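Local coordinates for protein acetate kinase (Entamoeba histolytica, PDB 4H0O) that probably interconverts acetate and acetyl phosphate by phosphoryl transfer with magnesium, as a dimeric acetokinase-family member of the ASKHA superfamily built on ribonuclease H-like folds, at residues Val343-Ala346 / Ile347-Met351; Lys264-Asp267 / Ile268-Lys272; Val110-Glu113 / Val114-Lys117. All coordinates share one frame; numbering follows the deposited sequence.

Contact 1 (Val343-Ala346 / Ile347-Met351)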
ATOM      1  N   VAL B 343      18.090   1.321  11.099  1.00 27.24           N
ATOM      2  CA  VAL B 343      17.059   1.155  10.077  1.00 29.88           C
ATOM      3  C   VAL B 343      17.506   0.161   9.008  1.00 31.76           C
ATOM      4  O   VAL B 343      16.750  -0.739   8.633  1.00 36.35           O
ATOM      5  CB  VAL B 343      16.674   2.507   9.428  1.00 34.41           C
ATOM      6  CG1 VAL B 343      15.949   2.294   8.107  1.00 32.52           C
ATOM      7  CG2 VAL B 343      15.808   3.321  10.379  1.00 33.25           C
ATOM      8  N   ARG B 344      18.740   0.322   8.535  1.00 32.23           N
ATOM      9  CA  ARG B 344      19.302  -0.568   7.522  1.00 31.55           C
ATOM     10  C   ARG B 344      19.389  -1.999   8.038  1.00 38.09           C
ATOM     11  O   ARG B 344      19.075  -2.950   7.319  1.00 37.78           O
ATOM     12  CB  ARG B 344      20.690  -0.084   7.084  1.00 33.09           C
ATOM     13  CG  ARG B 344      20.711   1.306   6.440  1.00 39.08           C
ATOM     14  CD  ARG B 344      22.091   1.630   5.875  1.00 34.31           C
ATOM     15  NE  ARG B 344      23.124   1.674   6.909  1.00 38.12           N
ATOM     16  CZ  ARG B 344      23.756   2.780   7.288  1.00 43.23           C
ATOM     17  NH1 ARG B 344      23.473   3.939   6.710  1.00 36.11           N
ATOM     18  NH2 ARG B 344      24.681   2.728   8.240  1.00 38.14           N
ATOM     19  N   LYS B 345      19.815  -2.146   9.289  1.00 25.41           N
ATOM     20  CA  LYS B 345      19.924  -3.462   9.910  1.00 37.85           C
ATOM     21  C   LYS B 345      18.549  -4.109  10.035  1.00 32.94           C
ATOM     22  O   LYS B 345      18.375  -5.285   9.713  1.00 29.19           O
ATOM     23  CB  LYS B 345      20.591  -3.353  11.285  1.00 39.71           C
ATOM     24  CG  LYS B 345      20.793  -4.683  12.000  1.00 38.38           C
ATOM     25  CD  LYS B 345      21.395  -5.729  11.071  1.00 41.82           C
ATOM     26  CE  LYS B 345      22.006  -6.887  11.851  1.00 49.52           C
ATOM     27  NZ  LYS B 345      21.199  -7.257  13.041  1.00 60.06           N
ATOM     28  N   ALA B 346      17.572  -3.332  10.491  1.00 28.56           N
ATOM     29  CA  ALA B 346      16.215  -3.841  10.646  1.00 36.42           C
ATOM     30  C   ALA B 346      15.669  -4.354   9.315  1.00 31.16           C
ATOM     31  O   ALA B 346      15.048  -5.416   9.257  1.00 28.66           O
ATOM     32  CB  ALA B 346      15.307  -2.772  11.228  1.00 29.09           C
ATOM     33  N   ILE B 347      15.910  -3.600   8.247  1.00 28.41           N
ATOM     34  CA  ILE B 347      15.458  -3.997   6.918  1.00 29.98           C
ATOM     35  C   ILE B 347      16.174  -5.261   6.429  1.00 33.56           C
ATOM     36  O   ILE B 347      15.535  -6.215   5.973  1.00 32.31           O
ATOM     37  CB  ILE B 347      15.644  -2.860   5.895  1.00 28.38           C
ATOM     38  CG1 ILE B 347      14.693  -1.704   6.208  1.00 28.70           C
ATOM     39  CG2 ILE B 347      15.397  -3.361   4.488  1.00 29.22           C
ATOM     40  CD1 ILE B 347      13.243  -2.135   6.354  1.00 30.99           C
ATOM     41  N   CYS B 348      17.500  -5.270   6.531  1.00 23.30           N
ATOM     42  CA  CYS B 348      18.286  -6.399   6.036  1.00 27.01           C
ATOM     43  C   CYS B 348      17.997  -7.712   6.769  1.00 35.08           C
ATOM     44  O   CYS B 348      18.116  -8.794   6.184  1.00 36.67           O
ATOM     45  CB  CYS B 348      19.782  -6.071   6.068  1.00 28.13           C
ATOM     46  SG  CYS B 348      20.255  -4.737   4.929  1.00 40.31           S
ATOM     47  N   ASP B 349      17.614  -7.623   8.041  1.00 29.90           N
ATOM     48  CA  ASP B 349      17.242  -8.817   8.797  1.00 29.20           C
ATOM     49  C   ASP B 349      15.906  -9.390   8.318  1.00 34.63           C
ATOM     50  O   ASP B 349      15.711 -10.606   8.312  1.00 36.30           O
ATOM     51  CB  ASP B 349      17.209  -8.525  10.304  1.00 39.33           C
ATOM     52  CG  ASP B 349      18.596  -8.548  10.941  1.00 48.53           C
ATOM     53  OD1 ASP B 349      19.558  -8.990  10.274  1.00 52.06           O
ATOM     54  OD2 ASP B 349      18.719  -8.140  12.116  1.00 52.41           O
ATOM     55  N   LYS B 350      14.995  -8.507   7.911  1.00 30.34           N
ATOM     56  CA  LYS B 350      13.712  -8.920   7.345  1.00 34.94           C
ATOM     57  C   LYS B 350      13.923  -9.662   6.034  1.00 40.13           C
ATOM     58  O   LYS B 350      13.131 -10.529   5.661  1.00 41.29           O
ATOM     59  CB  LYS B 350      12.820  -7.702   7.082  1.00 41.57           C
ATOM     60  CG  LYS B 350      12.343  -6.962   8.325  1.00 34.85           C
ATOM     61  CD  LYS B 350      11.442  -7.841   9.175  1.00 36.34           C
ATOM     62  CE  LYS B 350      11.031  -7.127  10.458  1.00 54.79           C
ATOM     63  NZ  LYS B 350      10.536  -8.079  11.496  1.00 50.64           N
ATOM     64  N   MET B 351      15.005  -9.314   5.343  1.00 39.82           N
ATOM     65  CA  MET B 351      15.249  -9.796   3.986  1.00 47.25           C
ATOM     66  C   MET B 351      16.454 -10.730   3.892  1.00 39.52           C
ATOM     67  O   MET B 351      16.963 -10.982   2.800  1.00 44.69           O
ATOM     68  CB  MET B 351      15.438  -8.610   3.038  1.00 38.24           C
ATOM     69  CG  MET B 351      14.278  -7.631   3.040  1.00 43.29           C
ATOM     70  SD  MET B 351      14.651  -6.141   2.104  1.00 55.81           S
ATOM     71  CE  MET B 351      15.065  -6.852   0.511  1.00 48.37           C
TER
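Lys345 sends its CG trans to the backbone N (chi1 -178°), then bends at chi2 and again at chi4, and this double bend swings the ammonium group along the helix to Asp349, one turn on. Asp349 answers with its carboxylate set beside its own backbone N and trans to its carbonyl carbon (chi1 -81°), leaning back toward Lys345. The two side chains meet at a slant. Lys345 NZ reaches Asp349 OD2 at 2.8 Å and forms a salt bridge, approaching on the syn side and 20° out of the carboxylate plane. The bond uses mainly one oxygen, since Asp349 OD1 stays 3.7 Å from Lys345 NZ. The methylenes share in the contact: Lys345 CD lies 3.8 Å from both Asp349 OD1 and Asp349 OD2, so the aliphatic part of the lysine lies along the acid. This is an i to i+4 ion pair on helix 341-350, and the backbone beneath it repeats the same spacing, with Asp349 N donating to Lys345 O at 3.0 Å. The helix packs against the sheet containing strand 329-333, in the ribonuclease H-like fold of the ASKHA superfamily: Ile347 touches Leu330 and Phe332 of that strand, and both Ile347 and Ala346 pack on helix 299-324. Within the helix, Ile347 CG1 sits 3.3 Å from Val343 O. The Val343 side chain lies about 4 Å from that of Met285, predicted to bind ATP. Arg344 turns away from the next turn, its guanidinium group held by Asn363 and by backbone oxygens of Gly337, Leu338 and Ser366. Toward the helix end the bonding slackens: Lys350 N to Ala346 O is a weak bond of 3.4 Å, and Met351, the first residue to leave helical geometry, packs on Val322 of the second subunit.

Contact 2 (Lys264-Asp267 / Ile268-Lys272)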
ATOM      1  N   LYS B 264      -9.049  19.668   8.432  1.00 28.11           N
ATOM      2  CA  LYS B 264      -8.384  19.156   9.627  1.00 33.56           C
ATOM      3  C   LYS B 264      -7.773  17.779   9.360  1.00 34.85           C
ATOM      4  O   LYS B 264      -6.674  17.480   9.826  1.00 29.09           O
ATOM      5  CB  LYS B 264      -9.362  19.089  10.805  1.00 30.33           C
ATOM      6  CG  LYS B 264      -8.766  18.545  12.101  1.00 47.75           C
ATOM      7  CD  LYS B 264      -7.592  19.391  12.597  1.00 55.76           C
ATOM      8  CE  LYS B 264      -6.972  18.805  13.865  1.00 60.74           C
ATOM      9  NZ  LYS B 264      -5.768  19.565  14.315  1.00 58.77           N
ATOM     10  N   VAL B 265      -8.483  16.950   8.596  1.00 30.63           N
ATOM     11  CA  VAL B 265      -7.983  15.627   8.235  1.00 30.22           C
ATOM     12  C   VAL B 265      -6.706  15.727   7.408  1.00 37.18           C
ATOM     13  O   VAL B 265      -5.739  14.993   7.648  1.00 31.21           O
ATOM     14  CB  VAL B 265      -9.041  14.812   7.470  1.00 35.14           C
ATOM     15  CG1 VAL B 265      -8.413  13.598   6.803  1.00 31.06           C
ATOM     16  CG2 VAL B 265     -10.133  14.374   8.413  1.00 35.89           C
ATOM     17  N   VAL B 266      -6.701  16.644   6.444  1.00 28.05           N
ATOM     18  CA  VAL B 266      -5.522  16.865   5.614  1.00 36.98           C
ATOM     19  C   VAL B 266      -4.322  17.252   6.471  1.00 29.78           C
ATOM     20  O   VAL B 266      -3.222  16.736   6.274  1.00 34.96           O
ATOM     21  CB  VAL B 266      -5.758  17.944   4.545  1.00 35.79           C
ATOM     22  CG1 VAL B 266      -4.482  18.199   3.768  1.00 27.47           C
ATOM     23  CG2 VAL B 266      -6.876  17.525   3.600  1.00 31.60           C
ATOM     24  N   ASP B 267      -4.542  18.141   7.433  1.00 27.15           N
ATOM     25  CA  ASP B 267      -3.477  18.574   8.331  1.00 32.45           C
ATOM     26  C   ASP B 267      -2.960  17.424   9.193  1.00 32.48           C
ATOM     27  O   ASP B 267      -1.753  17.282   9.395  1.00 29.31           O
ATOM     28  CB  ASP B 267      -3.962  19.721   9.222  1.00 34.24           C
ATOM     29  CG  ASP B 267      -2.886  20.221  10.165  1.00 44.15           C
ATOM     30  OD1 ASP B 267      -1.929  20.867   9.689  1.00 46.97           O
ATOM     31  OD2 ASP B 267      -2.997  19.969  11.383  1.00 33.14           O
ATOM     32  N   ILE B 268      -3.878  16.607   9.701  1.00 28.91           N
ATOM     33  CA  ILE B 268      -3.517  15.479  10.562  1.00 36.15           C
ATOM     34  C   ILE B 268      -2.638  14.459   9.830  1.00 34.99           C
ATOM     35  O   ILE B 268      -1.594  14.043  10.344  1.00 30.94           O
ATOM     36  CB  ILE B 268      -4.770  14.775  11.125  1.00 30.90           C
ATOM     37  CG1 ILE B 268      -5.497  15.679  12.127  1.00 31.09           C
ATOM     38  CG2 ILE B 268      -4.392  13.472  11.797  1.00 32.11           C
ATOM     39  CD1 ILE B 268      -6.912  15.211  12.479  1.00 30.46           C
ATOM     40  N   LEU B 269      -3.060  14.068   8.628  1.00 27.52           N
ATOM     41  CA  LEU B 269      -2.359  13.045   7.853  1.00 28.03           C
ATOM     42  C   LEU B 269      -1.032  13.532   7.262  1.00 34.09           C
ATOM     43  O   LEU B 269      -0.149  12.726   6.961  1.00 37.56           O
ATOM     44  CB  LEU B 269      -3.269  12.500   6.742  1.00 35.02           C
ATOM     45  CG  LEU B 269      -4.580  11.856   7.200  1.00 35.17           C
ATOM     46  CD1 LEU B 269      -5.364  11.285   6.026  1.00 22.18           C
ATOM     47  CD2 LEU B 269      -4.312  10.773   8.235  1.00 29.40           C
ATOM     48  N   ASN B 270      -0.895  14.845   7.095  1.00 32.26           N
ATOM     49  CA  ASN B 270       0.314  15.428   6.508  1.00 31.56           C
ATOM     50  C   ASN B 270       1.328  15.922   7.541  1.00 41.92           C
ATOM     51  O   ASN B 270       2.534  15.886   7.301  1.00 35.07           O
ATOM     52  CB  ASN B 270      -0.053  16.590   5.573  1.00 33.73           C
ATOM     53  CG  ASN B 270      -0.252  16.149   4.135  1.00 45.67           C
ATOM     54  OD1 ASN B 270       0.714  15.924   3.404  1.00 52.81           O
ATOM     55  ND2 ASN B 270      -1.511  16.041   3.717  1.00 37.27           N
ATOM     56  N   LYS B 271       0.834  16.382   8.687  1.00 30.08           N
ATOM     57  CA  LYS B 271       1.672  17.100   9.644  1.00 35.87           C
ATOM     58  C   LYS B 271       1.681  16.488  11.044  1.00 31.04           C
ATOM     59  O   LYS B 271       2.570  16.779  11.841  1.00 42.27           O
ATOM     60  CB  LYS B 271       1.237  18.572   9.718  1.00 39.14           C
ATOM     61  CG  LYS B 271       1.339  19.342   8.404  1.00 36.51           C
ATOM     62  CD  LYS B 271       2.793  19.614   8.026  1.00 41.20           C
ATOM     63  CE  LYS B 271       2.907  20.367   6.699  1.00 52.97           C
ATOM     64  NZ  LYS B 271       2.305  21.730   6.744  1.00 52.90           N
ATOM     65  N   LYS B 272       0.692  15.647  11.335  1.00 36.87           N
ATOM     66  CA  LYS B 272       0.564  15.056  12.662  1.00 36.10           C
ATOM     67  C   LYS B 272       0.455  13.533  12.636  1.00 33.99           C
ATOM     68  O   LYS B 272      -0.166  12.935  13.516  1.00 35.97           O
ATOM     69  CB  LYS B 272      -0.641  15.652  13.396  1.00 31.34           C
ATOM     70  CG  LYS B 272      -0.384  17.024  13.998  1.00 34.64           C
ATOM     71  CD  LYS B 272      -0.788  18.133  13.039  1.00 55.06           C
ATOM     72  CE  LYS B 272      -0.645  19.501  13.686  1.00 54.10           C
ATOM     73  NZ  LYS B 272      -0.681  20.597  12.679  1.00 53.22           N
TER
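Asp267 and Lys272 join across five residues at the end of helix 262-271, and the aspartate is the side chain to follow. Its CB only starts the chain, pointing away from the next turn. With chi1 at -179°, CG stands trans to the Asp267 N and brings the carboxylate back toward the residues that follow. There Lys272 NZ sits near both oxygens: Asp267 OD2 takes the salt bridge from Lys272 NZ at 2.7 Å, through its syn lone pair, while Asp267 OD1 is 3.3 Å from Lys272 NZ. Asp267 OD1 also has Lys271 CG at 3.8 Å, the two side chains crossing at about a right angle, and Asp267 OD2 has Lys272 CD and CE close by. Lys272 has already left helical geometry, and a bend at chi2 folds its chain back to reach the acid.

Another face of the helix carries a polar contact of a different kind. Asn270 ND2 donates to Val266 O at 3.2 Å, with the oxygen in the plane of the amide, while Asn270 N gives that oxygen a second, weak bond. The asparagine therefore turns back onto the helix and doubles the contact at one carbonyl. On the buried face, toward helix 251-260 and the second subunit, Val265 CG1 and Leu269 CD1 meet at 3.9 Å, the two side chains lying side by side and pointing the same way. Val265 goes on to Met256, Ile257 and Val260 of helix 251-260, and to Ile254 of the second subunit; Leu269 packs on Ile170 of that subunit. What results is a helix C-terminus at the dimer interface, carrying an i to i+5 salt bridge on its surface and bonded through its backbone to Thr243 and Cys245, with the Asn270 side chain about 4 Å from that of Arg244, a predicted transition-state stabiliser.

Contact 3 (Val110-Glu113 / Val114-Lys117)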
ATOM      1  N   VAL B 110      15.943  23.020 -20.198  1.00 51.01           N
ATOM      2  CA  VAL B 110      16.518  24.344 -20.358  1.00 45.56           C
ATOM      3  C   VAL B 110      15.336  25.304 -20.397  1.00 38.06           C
ATOM      4  O   VAL B 110      14.301  24.987 -20.986  1.00 45.68           O
ATOM      5  CB  VAL B 110      17.320  24.438 -21.668  1.00 55.99           C
ATOM      6  CG1 VAL B 110      17.798  25.863 -21.914  1.00 52.26           C
ATOM      7  CG2 VAL B 110      18.500  23.473 -21.637  1.00 45.14           C
ATOM      8  N   ILE B 111      15.473  26.464 -19.762  1.00 38.06           N
ATOM      9  CA  ILE B 111      14.343  27.380 -19.619  1.00 50.53           C
ATOM     10  C   ILE B 111      14.177  28.326 -20.810  1.00 49.08           C
ATOM     11  O   ILE B 111      15.084  29.095 -21.136  1.00 48.70           O
ATOM     12  CB  ILE B 111      14.445  28.206 -18.320  1.00 45.17           C
ATOM     13  CG1 ILE B 111      14.511  27.277 -17.106  1.00 43.24           C
ATOM     14  CG2 ILE B 111      13.260  29.150 -18.198  1.00 40.13           C
ATOM     15  CD1 ILE B 111      14.837  27.979 -15.800  1.00 38.95           C
ATOM     16  N   ASP B 112      13.011  28.254 -21.451  1.00 46.01           N
ATOM     17  CA  ASP B 112      12.629  29.202 -22.496  1.00 53.25           C
ATOM     18  C   ASP B 112      11.254  29.796 -22.189  1.00 57.29           C
ATOM     19  O   ASP B 112      10.774  29.704 -21.058  1.00 56.84           O
ATOM     20  CB  ASP B 112      12.644  28.544 -23.883  1.00 41.19           C
ATOM     21  CG  ASP B 112      11.842  27.251 -23.934  1.00 58.29           C
ATOM     22  OD1 ASP B 112      10.879  27.096 -23.153  1.00 60.65           O
ATOM     23  OD2 ASP B 112      12.174  26.383 -24.771  1.00 62.29           O
ATOM     24  N   GLU B 113      10.619  30.392 -23.196  1.00 57.62           N
ATOM     25  CA  GLU B 113       9.301  30.999 -23.018  1.00 57.06           C
ATOM     26  C   GLU B 113       8.209  29.944 -22.816  1.00 53.67           C
ATOM     27  O   GLU B 113       7.291  30.134 -22.014  1.00 51.75           O
ATOM     28  CB  GLU B 113       8.954  31.893 -24.211  1.00 61.63           C
ATOM     29  CG  GLU B 113       7.712  32.753 -24.007  1.00 74.97           C
ATOM     30  CD  GLU B 113       7.893  33.799 -22.919  1.00 95.41           C
ATOM     31  OE1 GLU B 113       9.046  34.217 -22.671  1.00 86.39           O
ATOM     32  OE2 GLU B 113       6.880  34.203 -22.308  1.00100.52           O
ATOM     33  N   VAL B 114       8.314  28.838 -23.547  1.00 47.38           N
ATOM     34  CA  VAL B 114       7.363  27.735 -23.419  1.00 58.88           C
ATOM     35  C   VAL B 114       7.446  27.093 -22.032  1.00 50.39           C
ATOM     36  O   VAL B 114       6.426  26.907 -21.363  1.00 43.63           O
ATOM     37  CB  VAL B 114       7.594  26.657 -24.501  1.00 54.89           C
ATOM     38  CG1 VAL B 114       6.634  25.492 -24.312  1.00 52.53           C
ATOM     39  CG2 VAL B 114       7.433  27.254 -25.889  1.00 46.61           C
ATOM     40  N   VAL B 115       8.666  26.761 -21.613  1.00 42.38           N
ATOM     41  CA  VAL B 115       8.919  26.183 -20.295  1.00 49.69           C
ATOM     42  C   VAL B 115       8.353  27.050 -19.164  1.00 48.80           C
ATOM     43  O   VAL B 115       7.660  26.549 -18.275  1.00 42.99           O
ATOM     44  CB  VAL B 115      10.431  25.929 -20.073  1.00 46.24           C
ATOM     45  CG1 VAL B 115      10.728  25.670 -18.612  1.00 38.88           C
ATOM     46  CG2 VAL B 115      10.910  24.756 -20.919  1.00 38.58           C
ATOM     47  N   LEU B 116       8.639  28.349 -19.211  1.00 42.89           N
ATOM     48  CA  LEU B 116       8.117  29.293 -18.223  1.00 47.35           C
ATOM     49  C   LEU B 116       6.588  29.289 -18.184  1.00 45.78           C
ATOM     50  O   LEU B 116       5.982  29.329 -17.110  1.00 46.77           O
ATOM     51  CB  LEU B 116       8.635  30.707 -18.501  1.00 44.88           C
ATOM     52  CG  LEU B 116      10.063  31.017 -18.050  1.00 49.21           C
ATOM     53  CD1 LEU B 116      10.548  32.336 -18.636  1.00 44.40           C
ATOM     54  CD2 LEU B 116      10.145  31.049 -16.529  1.00 38.37           C
ATOM     55  N   LYS B 117       5.972  29.234 -19.361  1.00 43.82           N
ATOM     56  CA  LYS B 117       4.518  29.179 -19.475  1.00 45.58           C
ATOM     57  C   LYS B 117       3.963  27.892 -18.858  1.00 50.59           C
ATOM     58  O   LYS B 117       2.937  27.913 -18.174  1.00 48.11           O
ATOM     59  CB  LYS B 117       4.111  29.285 -20.948  1.00 50.90           C
ATOM     60  CG  LYS B 117       2.650  28.976 -21.236  1.00 59.21           C
ATOM     61  CD  LYS B 117       2.480  28.489 -22.670  1.00 73.93           C
ATOM     62  CE  LYS B 117       3.453  27.353 -22.974  1.00 68.01           C
ATOM     63  NZ  LYS B 117       3.343  26.840 -24.370  1.00 75.97           N
TER
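Val115 N gives its hydrogen to Asp112 OD1 at 2.7 Å in an almost straight bond (174°), the oxygen being met nearly in line with its C-O bond. Asp112 is the N-cap of helix 113-120. With chi1 at 52°, its CG is lodged between the backbone N and the carbonyl carbon, which folds the carboxylate over the first turn. Val114 N is 3.1 Å from the same oxygen, Asp112 OD1. Both amides belong to the first turn, and the positive end of the helix dipole would probably stabilise the aspartate's charge. The backbone takes over from there, with Leu116 N bonded to Asp112 O at 3.1 Å.

Beneath this cap lies an apolar contact. Ile111 CG2 meets Leu116 CG at 3.7 Å, the two side chains crossing at about a right angle, and Val115 CG1 lies 4.3 Å from Ile111 CG2. Ile111 continues into the core, against Val151 of strand 148-153 and Ile137 and Met141 of helix 129-143, while Leu116 reaches the same Ile137. Together these make an Asp N-cap with a hydrophobic staple (Ile111 at N', Leu116 at N4) where edge strand 109-110 passes into helix 113-120.

In the fold
The three contacts lie on three different helices, 341-350, 262-271 and 113-120, and do not touch; even contacts 1 and 2, the closest pair, have nearest atoms about 19 Å apart. Contact 1 has the largest buried share, with four of eight residues buried and one exposed. Contact 2 is mixed, and contact 3 the most exposed, its apolar side turned to the sheet containing strands 109-110 and 148-153. Contacts 1 and 2 both take in a helix C-terminus and carry a lysine-aspartate salt bridge, spaced four residues in one and five in the other. At the helix start of contact 3 an aspartate accepts from a backbone amide instead. Contacts 1 and 2 also touch the second subunit, more extensively in contact 2.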